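PDB 4U10: poly-beta-1,6-N-acetyl-D-glucosamine N-deacetylase from Aggregatibacter actinomycetemcomitans, which probably removes acetyl groups from the N-acetylglucosamine units of the biofilm polysaccharide poly-beta-1,6-N-acetyl-D-glucosamine in a metal-dependent manner, the segment here being the deacetylase part of a longer chain. Local coordinates for residues W103-V108 with H144-H149; V125-V130 with R197-K202. All blocks are in the same frame, centred on the assembly; numbering follows the deposited sequence.

Contact 1. Residues W103-V108 with H144-H149. With ZN (zinc ion), chain C.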
ATOM      1  N   TRP A 103       7.701   4.780  10.188  1.00 17.38           N
ATOM      2  CA  TRP A 103       6.635   4.843  11.184  1.00 17.77           C
ATOM      3  C   TRP A 103       6.774   3.616  12.108  1.00 18.14           C
ATOM      4  O   TRP A 103       6.870   3.747  13.331  1.00 19.58           O
ATOM      5  CB  TRP A 103       5.238   4.948  10.523  1.00 18.78           C
ATOM      6  CG  TRP A 103       5.036   6.168   9.782  1.00 17.62           C
ATOM      7  CD1 TRP A 103       5.886   7.293   9.770  1.00 19.27           C
ATOM      8  CD2 TRP A 103       3.931   6.495   8.938  1.00 17.34           C
ATOM      9  NE1 TRP A 103       5.347   8.250   8.957  1.00 18.00           N
ATOM     10  CE2 TRP A 103       4.159   7.785   8.433  1.00 17.22           C
ATOM     11  CE3 TRP A 103       2.775   5.794   8.526  1.00 16.64           C
ATOM     12  CZ2 TRP A 103       3.270   8.408   7.578  1.00 16.69           C
ATOM     13  CZ3 TRP A 103       1.893   6.415   7.661  1.00 16.79           C
ATOM     14  CH2 TRP A 103       2.126   7.700   7.218  1.00 17.65           C
ATOM     15  N   LEU A 104       6.893   2.436  11.527  1.00 16.70           N
ATOM     16  CA  LEU A 104       7.088   1.228  12.312  1.00 17.16           C
ATOM     17  C   LEU A 104       8.388   1.255  13.124  1.00 17.82           C
ATOM     18  O   LEU A 104       8.459   0.710  14.216  1.00 15.32           O
ATOM     19  CB  LEU A 104       7.045  -0.001  11.442  1.00 16.77           C
ATOM     20  CG  LEU A 104       5.590  -0.450  11.121  1.00 17.38           C
ATOM     21  CD1 LEU A 104       4.660   0.668  10.666  1.00 18.13           C
ATOM     22  CD2 LEU A 104       5.622  -1.548  10.103  1.00 17.40           C
ATOM     23  N   ASP A 105       9.427   1.861  12.554  1.00 17.16           N
ATOM     24  CA  ASP A 105      10.737   1.958  13.206  1.00 18.43           C
ATOM     25  C   ASP A 105      10.832   3.008  14.324  1.00 18.20           C
ATOM     26  O   ASP A 105      11.847   3.106  14.994  1.00 17.73           O
ATOM     27  CB  ASP A 105      11.819   2.270  12.166  1.00 18.91           C
ATOM     28  CG  ASP A 105      12.312   1.057  11.422  1.00 19.40           C
ATOM     29  OD1 ASP A 105      12.015  -0.070  11.794  1.00 18.56           O
ATOM     30  OD2 ASP A 105      13.010   1.249  10.397  1.00 21.00           O
ATOM     31  N   THR A 106       9.802   3.825  14.482  1.00 18.75           N
ATOM     32  CA  THR A 106       9.724   4.783  15.551  1.00 19.48           C
ATOM     33  C   THR A 106       9.618   4.013  16.887  1.00 21.01           C
ATOM     34  O   THR A 106       8.796   3.139  17.043  1.00 20.92           O
ATOM     35  CB  THR A 106       8.525   5.759  15.318  1.00 21.89           C
ATOM     36  OG1 THR A 106       8.661   6.399  14.035  1.00 22.16           O
ATOM     37  CG2 THR A 106       8.450   6.830  16.393  1.00 22.29           C
ATOM     38  N   PRO A 107      10.513   4.290  17.820  1.00 23.18           N
ATOM     39  CA  PRO A 107      10.447   3.675  19.129  1.00 25.44           C
ATOM     40  C   PRO A 107       9.101   3.915  19.819  1.00 26.40           C
ATOM     41  O   PRO A 107       8.492   4.948  19.617  1.00 24.64           O
ATOM     42  CB  PRO A 107      11.582   4.403  19.904  1.00 26.66           C
ATOM     43  CG  PRO A 107      12.520   4.894  18.836  1.00 24.08           C
ATOM     44  CD  PRO A 107      11.609   5.287  17.708  1.00 23.00           C
ATOM     45  N   VAL A 108       8.652   2.988  20.659  1.00 31.17           N
ATOM     46  CA  VAL A 108       7.305   3.116  21.286  1.00 38.21           C
ATOM     47  C   VAL A 108       7.104   4.382  22.148  1.00 38.64           C
ATOM     48  O   VAL A 108       5.981   4.777  22.394  1.00 41.80           O
ATOM     49  CB  VAL A 108       6.910   1.886  22.140  1.00 41.05           C
ATOM     50  CG1 VAL A 108       6.628   0.677  21.247  1.00 44.68           C
ATOM     51  CG2 VAL A 108       7.956   1.589  23.189  1.00 40.16           C
ATOM     52  N   HIS A 144       6.145   1.012   1.276  1.00 14.25           N
ATOM     53  CA  HIS A 144       5.357   2.219   1.037  1.00 12.38           C
ATOM     54  C   HIS A 144       6.255   3.409   1.395  1.00 12.02           C
ATOM     55  O   HIS A 144       5.772   4.459   1.845  1.00 11.90           O
ATOM     56  CB  HIS A 144       4.143   2.198   1.949  1.00 12.08           C
ATOM     57  CG  HIS A 144       2.976   3.046   1.523  1.00 12.70           C
ATOM     58  ND1 HIS A 144       2.555   3.193   0.216  1.00 13.07           N
ATOM     59  CD2 HIS A 144       2.018   3.621   2.284  1.00 13.21           C
ATOM     60  CE1 HIS A 144       1.443   3.889   0.191  1.00 14.15           C
ATOM     61  NE2 HIS A 144       1.085   4.141   1.439  1.00 14.72           N
ATOM     62  N   THR A 145       7.535   3.269   1.041  1.00 12.01           N
ATOM     63  CA  THR A 145       8.668   4.180   1.294  1.00 12.74           C
ATOM     64  C   THR A 145       9.062   4.070   2.746  1.00 13.47           C
ATOM     65  O   THR A 145       8.360   3.450   3.497  1.00 14.85           O
ATOM     66  CB  THR A 145       8.432   5.676   0.894  1.00 12.55           C
ATOM     67  OG1 THR A 145       7.580   6.271   1.866  1.00 13.45           O
ATOM     68  CG2 THR A 145       7.733   5.746  -0.472  1.00 12.56           C
ATOM     69  N   ASP A 146      10.288   4.527   3.061  1.00 13.46           N
ATOM     70  CA  ASP A 146      10.728   4.621   4.408  1.00 13.41           C
ATOM     71  C   ASP A 146      10.108   5.858   5.099  1.00 13.10           C
ATOM     72  O   ASP A 146       9.380   5.763   6.080  1.00 13.69           O
ATOM     73  CB  ASP A 146      12.279   4.625   4.516  1.00 13.14           C
ATOM     74  CG  ASP A 146      12.742   4.180   5.913  1.00 13.53           C
ATOM     75  OD1 ASP A 146      12.132   3.220   6.478  1.00 11.88           O
ATOM     76  OD2 ASP A 146      13.738   4.743   6.394  1.00 14.61           O
ATOM     77  N   ASN A 147      10.432   7.004   4.585  1.00 13.17           N
ATOM     78  CA  ASN A 147       9.942   8.270   5.112  1.00 13.58           C
ATOM     79  C   ASN A 147       9.606   9.290   3.995  1.00 13.92           C
ATOM     80  O   ASN A 147       9.955  10.457   4.070  1.00 14.90           O
ATOM     81  CB  ASN A 147      10.959   8.835   6.086  1.00 13.70           C
ATOM     82  CG  ASN A 147      10.458  10.071   6.786  1.00 14.89           C
ATOM     83  OD1 ASN A 147       9.297  10.228   6.941  1.00 14.68           O
ATOM     84  ND2 ASN A 147      11.325  10.956   7.126  1.00 16.97           N
ATOM     85  N   LEU A 148       8.916   8.830   2.944  1.00 13.63           N
ATOM     86  CA  LEU A 148       8.440   9.706   1.860  1.00 12.22           C
ATOM     87  C   LEU A 148       6.904   9.683   1.675  1.00 13.25           C
ATOM     88  O   LEU A 148       6.365   9.943   0.567  1.00 11.78           O
ATOM     89  CB  LEU A 148       9.211   9.382   0.567  1.00 12.49           C
ATOM     90  CG  LEU A 148      10.723   9.649   0.536  1.00 11.46           C
ATOM     91  CD1 LEU A 148      11.354   9.045  -0.704  1.00 11.86           C
ATOM     92  CD2 LEU A 148      11.110  11.128   0.701  1.00 12.72           C
ATOM     93  N   HIS A 149       6.196   9.447   2.784  1.00 12.32           N
ATOM     94  CA  HIS A 149       4.754   9.463   2.795  1.00 13.08           C
ATOM     95  C   HIS A 149       4.350  10.784   3.398  1.00 14.02           C
ATOM     96  O   HIS A 149       3.667  10.825   4.428  1.00 14.84           O
ATOM     97  CB  HIS A 149       4.242   8.361   3.665  1.00 12.30           C
ATOM     98  CG  HIS A 149       2.836   7.974   3.377  1.00 12.30           C
ATOM     99  ND1 HIS A 149       1.758   8.769   3.662  1.00 13.04           N
ATOM    100  CD2 HIS A 149       2.333   6.864   2.792  1.00 13.62           C
ATOM    101  CE1 HIS A 149       0.655   8.185   3.259  1.00 12.88           C
ATOM    102  NE2 HIS A 149       0.972   6.998   2.778  1.00 13.10           N
TER
HETATM  103 ZN    ZN C 401      -0.323   5.559   2.074  1.00 14.83          ZN
HETATM  104  O   HOH W   1      -1.288   5.764   0.477  1.00  6.17           O
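This contact sits at the zinc site of the polysaccharide deacetylase domain, with Trp103 packed behind a ligand: its CH2 lies over one face of the His149 ring. The closest approach is 3.7 Å, from Trp103 CH2 to His149 ND1. The two rings are oblique, with planes at 54° and centroids 5.1 Å apart. His149 has CG anti to its own backbone N (chi1 -159°), which carries the imidazole toward the zinc ion. His149 NE2 binds zinc at 2.1 Å, and so does His144 NE2. Asp75 and a water 1.9 Å from the zinc join them. The two histidines and Asp75 match the Asp-His-His metal triad of family 4 carbohydrate esterases. Val207 O accepts a hydrogen bond from His144 ND1, which, with the zinc bond at NE2, fixes the rotation of that ring. Thr145 helps to hold the loop between the histidines. Its OG1 donates to His144 O at 2.6 Å, on a lone pair in the carbonyl plane, and accepts from Leu148 N at 3.1 Å, an ST motif. Asp187 of helix 177-199 accepts from Asp146 N and Asn147 N. At the rim Asp105 OD2 and Asp146 OD1 are 4.5 Å apart. Hydroxyl partners, Ser194 and Ser101 respectively, probably ease their repulsion. The zinc thus holds two histidine nitrogens, the Asp75 carboxylate and a water, with the indole packed obliquely on one ligand.

Contact 2. Residues V125-V130 with R197-K202; sequences VTWDQV and RQIGKK. Unlike the reference sequence in segment 125-130: Asp128 (reference Glu).
The start of helix 127-135 meets the end of helix 177-199, with the CA atoms of Trp127 and Gln198 6.6 Å apart. Gln198 lies across one face of the Trp127 indole. Its CG sits 3.4 Å from the centroid of the five-membered ring, 14° off the normal, a CH-pi contact. The chain of Gln198 bends at chi2 (-75°), which lays the amide flat on the indole with the planes 6° apart. Gln198 CD is 3.5 Å from Trp127 CG. The polar ends are held by other residues: Arg131 bonds Gln198 OE1, and Asp105 bonds Trp127 NE1. About one turn on along helix 127-135, Val130 CG1 presses on Ile199 CD1 at 3.4 Å, a tight fit. Ile141 of strand 139-141 packs against both Val130 and Ile199. Thr126 and Gln129 form a capping box: Thr126 N donates to Gln129 OE1 at 2.9 Å, and Gln129 N makes a weak bond to Thr126 OG1. Such packing belongs to the NodB-type polysaccharide deacetylase fold, in which helices surround a beta sheet. Here the capping box starts one helix, and Gly200 with positive phi follows the end of the other.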
ATOM      1  N   VAL A 125       0.976  -0.389  13.433  1.00 18.26           N
ATOM      2  CA  VAL A 125       1.419  -1.719  13.860  1.00 19.12           C
ATOM      3  C   VAL A 125       2.840  -1.718  14.475  1.00 19.72           C
ATOM      4  O   VAL A 125       3.604  -0.813  14.235  1.00 19.75           O
ATOM      5  CB  VAL A 125       1.366  -2.791  12.728  1.00 18.71           C
ATOM      6  CG1 VAL A 125      -0.067  -3.105  12.280  1.00 19.46           C
ATOM      7  CG2 VAL A 125       2.238  -2.429  11.546  1.00 18.25           C
ATOM      8  N   THR A 126       3.150  -2.753  15.237  1.00 18.30           N
ATOM      9  CA  THR A 126       4.524  -3.090  15.655  1.00 20.64           C
ATOM     10  C   THR A 126       5.066  -4.163  14.698  1.00 19.80           C
ATOM     11  O   THR A 126       4.315  -4.865  14.063  1.00 18.47           O
ATOM     12  CB  THR A 126       4.543  -3.621  17.110  1.00 23.48           C
ATOM     13  OG1 THR A 126       3.884  -4.887  17.207  1.00 26.41           O
ATOM     14  CG2 THR A 126       3.859  -2.688  18.084  1.00 25.72           C
ATOM     15  N   TRP A 127       6.363  -4.317  14.628  1.00 19.26           N
ATOM     16  CA  TRP A 127       6.957  -5.343  13.783  1.00 19.47           C
ATOM     17  C   TRP A 127       6.628  -6.798  14.154  1.00 20.50           C
ATOM     18  O   TRP A 127       6.605  -7.661  13.268  1.00 20.00           O
ATOM     19  CB  TRP A 127       8.465  -5.168  13.750  1.00 18.46           C
ATOM     20  CG  TRP A 127       8.968  -3.996  12.929  1.00 16.99           C
ATOM     21  CD1 TRP A 127       9.643  -2.906  13.390  1.00 16.38           C
ATOM     22  CD2 TRP A 127       8.855  -3.831  11.526  1.00 16.69           C
ATOM     23  NE1 TRP A 127       9.993  -2.103  12.370  1.00 16.95           N
ATOM     24  CE2 TRP A 127       9.495  -2.611  11.204  1.00 16.79           C
ATOM     25  CE3 TRP A 127       8.225  -4.563  10.506  1.00 16.78           C
ATOM     26  CZ2 TRP A 127       9.571  -2.117   9.891  1.00 15.50           C
ATOM     27  CZ3 TRP A 127       8.296  -4.090   9.193  1.00 17.42           C
ATOM     28  CH2 TRP A 127       8.978  -2.867   8.892  1.00 16.88           C
ATOM     29  N   ASP A 128       6.411  -7.054  15.461  1.00 20.00           N
ATOM     30  CA  ASP A 128       5.941  -8.351  15.962  1.00 20.23           C
ATOM     31  C   ASP A 128       4.640  -8.674  15.269  1.00 17.76           C
ATOM     32  O   ASP A 128       4.484  -9.736  14.751  1.00 16.44           O
ATOM     33  CB  ASP A 128       5.674  -8.365  17.493  1.00 23.12           C
ATOM     34  CG  ASP A 128       6.940  -8.014  18.342  1.00 33.91           C
ATOM     35  OD1 ASP A 128       8.084  -8.516  18.058  1.00 35.90           O
ATOM     36  OD2 ASP A 128       6.797  -7.206  19.308  1.00 39.98           O
ATOM     37  N   GLN A 129       3.723  -7.723  15.236  1.00 19.50           N
ATOM     38  CA  GLN A 129       2.446  -7.925  14.534  1.00 18.25           C
ATOM     39  C   GLN A 129       2.592  -8.218  13.061  1.00 18.08           C
ATOM     40  O   GLN A 129       1.858  -9.033  12.500  1.00 19.78           O
ATOM     41  CB  GLN A 129       1.609  -6.698  14.784  1.00 18.70           C
ATOM     42  CG  GLN A 129       1.061  -6.618  16.158  1.00 18.86           C
ATOM     43  CD  GLN A 129       0.466  -5.259  16.502  1.00 21.99           C
ATOM     44  OE1 GLN A 129       0.728  -4.276  15.862  1.00 23.97           O
ATOM     45  NE2 GLN A 129      -0.385  -5.231  17.499  1.00 24.58           N
ATOM     46  N   VAL A 130       3.568  -7.579  12.412  1.00 18.15           N
ATOM     47  CA  VAL A 130       3.820  -7.779  10.996  1.00 16.49           C
ATOM     48  C   VAL A 130       4.385  -9.167  10.740  1.00 16.71           C
ATOM     49  O   VAL A 130       3.960  -9.847   9.743  1.00 14.96           O
ATOM     50  CB  VAL A 130       4.821  -6.757  10.457  1.00 17.95           C
ATOM     51  CG1 VAL A 130       5.134  -7.011   8.982  1.00 19.06           C
ATOM     52  CG2 VAL A 130       4.331  -5.337  10.692  1.00 18.92           C
ATOM     53  N   ARG A 197      15.120  -6.942   7.496  1.00 19.74           N
ATOM     54  CA  ARG A 197      15.648  -7.370   8.729  1.00 19.93           C
ATOM     55  C   ARG A 197      14.582  -7.785   9.724  1.00 21.42           C
ATOM     56  O   ARG A 197      14.904  -8.616  10.574  1.00 21.72           O
ATOM     57  CB  ARG A 197      16.548  -6.326   9.352  1.00 20.74           C
ATOM     58  CG  ARG A 197      15.856  -5.184  10.109  1.00 21.99           C
ATOM     59  CD  ARG A 197      16.812  -4.010  10.281  1.00 25.26           C
ATOM     60  NE  ARG A 197      17.926  -4.367  11.191  1.00 27.97           N
ATOM     61  CZ  ARG A 197      18.998  -3.626  11.534  1.00 29.26           C
ATOM     62  NH1 ARG A 197      19.199  -2.393  11.072  1.00 30.73           N
ATOM     63  NH2 ARG A 197      19.902  -4.148  12.391  1.00 32.39           N
ATOM     64  N   GLN A 198      13.359  -7.222   9.676  1.00 17.20           N
ATOM     65  CA  GLN A 198      12.318  -7.641  10.620  1.00 16.50           C
ATOM     66  C   GLN A 198      11.625  -8.893  10.129  1.00 18.08           C
ATOM     67  O   GLN A 198      11.175  -9.660  10.914  1.00 20.50           O
ATOM     68  CB  GLN A 198      11.294  -6.508  10.792  1.00 18.17           C
ATOM     69  CG  GLN A 198      11.873  -5.240  11.297  1.00 16.54           C
ATOM     70  CD  GLN A 198      12.199  -5.277  12.774  1.00 18.61           C
ATOM     71  OE1 GLN A 198      11.729  -6.123  13.544  1.00 18.93           O
ATOM     72  NE2 GLN A 198      12.970  -4.293  13.189  1.00 17.82           N
ATOM     73  N   ILE A 199      11.539  -9.085   8.816  1.00 19.45           N
ATOM     74  CA  ILE A 199      10.568  -9.967   8.169  1.00 22.62           C
ATOM     75  C   ILE A 199      11.259 -11.184   7.535  1.00 23.15           C
ATOM     76  O   ILE A 199      10.630 -12.248   7.441  1.00 22.45           O
ATOM     77  CB  ILE A 199       9.737  -9.163   7.093  1.00 22.91           C
ATOM     78  CG1 ILE A 199       8.835  -8.118   7.768  1.00 24.05           C
ATOM     79  CG2 ILE A 199       8.833  -9.988   6.197  1.00 27.11           C
ATOM     80  CD1 ILE A 199       8.101  -8.674   8.946  1.00 23.51           C
ATOM     81  N   GLY A 200      12.496 -11.010   7.077  1.00 25.28           N
ATOM     82  CA  GLY A 200      13.278 -12.077   6.447  1.00 26.01           C
ATOM     83  C   GLY A 200      13.158 -12.148   4.920  1.00 34.08           C
ATOM     84  O   GLY A 200      13.768 -13.010   4.281  1.00 34.05           O
ATOM     85  N   LYS A 201      12.321 -11.287   4.352  1.00 31.95           N
ATOM     86  CA  LYS A 201      12.041 -11.210   2.911  1.00 31.76           C
ATOM     87  C   LYS A 201      12.199  -9.717   2.508  1.00 31.08           C
ATOM     88  O   LYS A 201      11.552  -8.862   3.131  1.00 27.80           O
ATOM     89  CB  LYS A 201      10.589 -11.599   2.625  1.00 33.18           C
ATOM     90  CG  LYS A 201      10.333 -13.063   2.353  1.00 36.00           C
ATOM     91  CD  LYS A 201       9.813 -13.775   3.566  1.00 37.67           C
ATOM     92  CE  LYS A 201       8.999 -14.998   3.178  1.00 41.16           C
ATOM     93  NZ  LYS A 201       8.610 -15.717   4.414  1.00 44.37           N
ATOM     94  N   LYS A 202      13.075  -9.401   1.556  1.00 28.81           N
ATOM     95  CA  LYS A 202      13.102  -8.039   0.938  1.00 30.37           C
ATOM     96  C   LYS A 202      11.767  -7.794   0.288  1.00 24.84           C
ATOM     97  O   LYS A 202      11.253  -8.671  -0.421  1.00 24.40           O
ATOM     98  CB  LYS A 202      14.134  -7.924  -0.196  1.00 32.09           C
ATOM     99  CG  LYS A 202      15.574  -7.694   0.186  1.00 39.98           C
ATOM    100  CD  LYS A 202      16.433  -7.742  -1.095  1.00 41.16           C
ATOM    101  CE  LYS A 202      17.685  -6.897  -0.963  1.00 46.35           C
ATOM    102  NZ  LYS A 202      17.381  -5.465  -0.609  1.00 52.69           N
TER

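How the contacts relate
Both contacts are partly buried and belong to the same deacetylase domain, with centres about 12 Å apart. They meet directly: Asp105 OD1 of contact 1 lies 2.9 Å from Trp127 NE1 of contact 2, probably a hydrogen bond. Leu104 also packs on Trp127, Val125 and Val130. Helix 177-199 serves both, through Asp187 and Ser194 beside contact 1 and its C-terminal end in contact 2. Their segments alternate along the chain. Contact 1 sets a helix end against an irregular loop. Its touch is aromatic, on a metal ligand, with two carboxylates at the rim. Contact 2 joins two helices by apolar and amide-on-indole packing and holds no metal ligand; Trp127 is about 10 Å from His144, side chain to side chain.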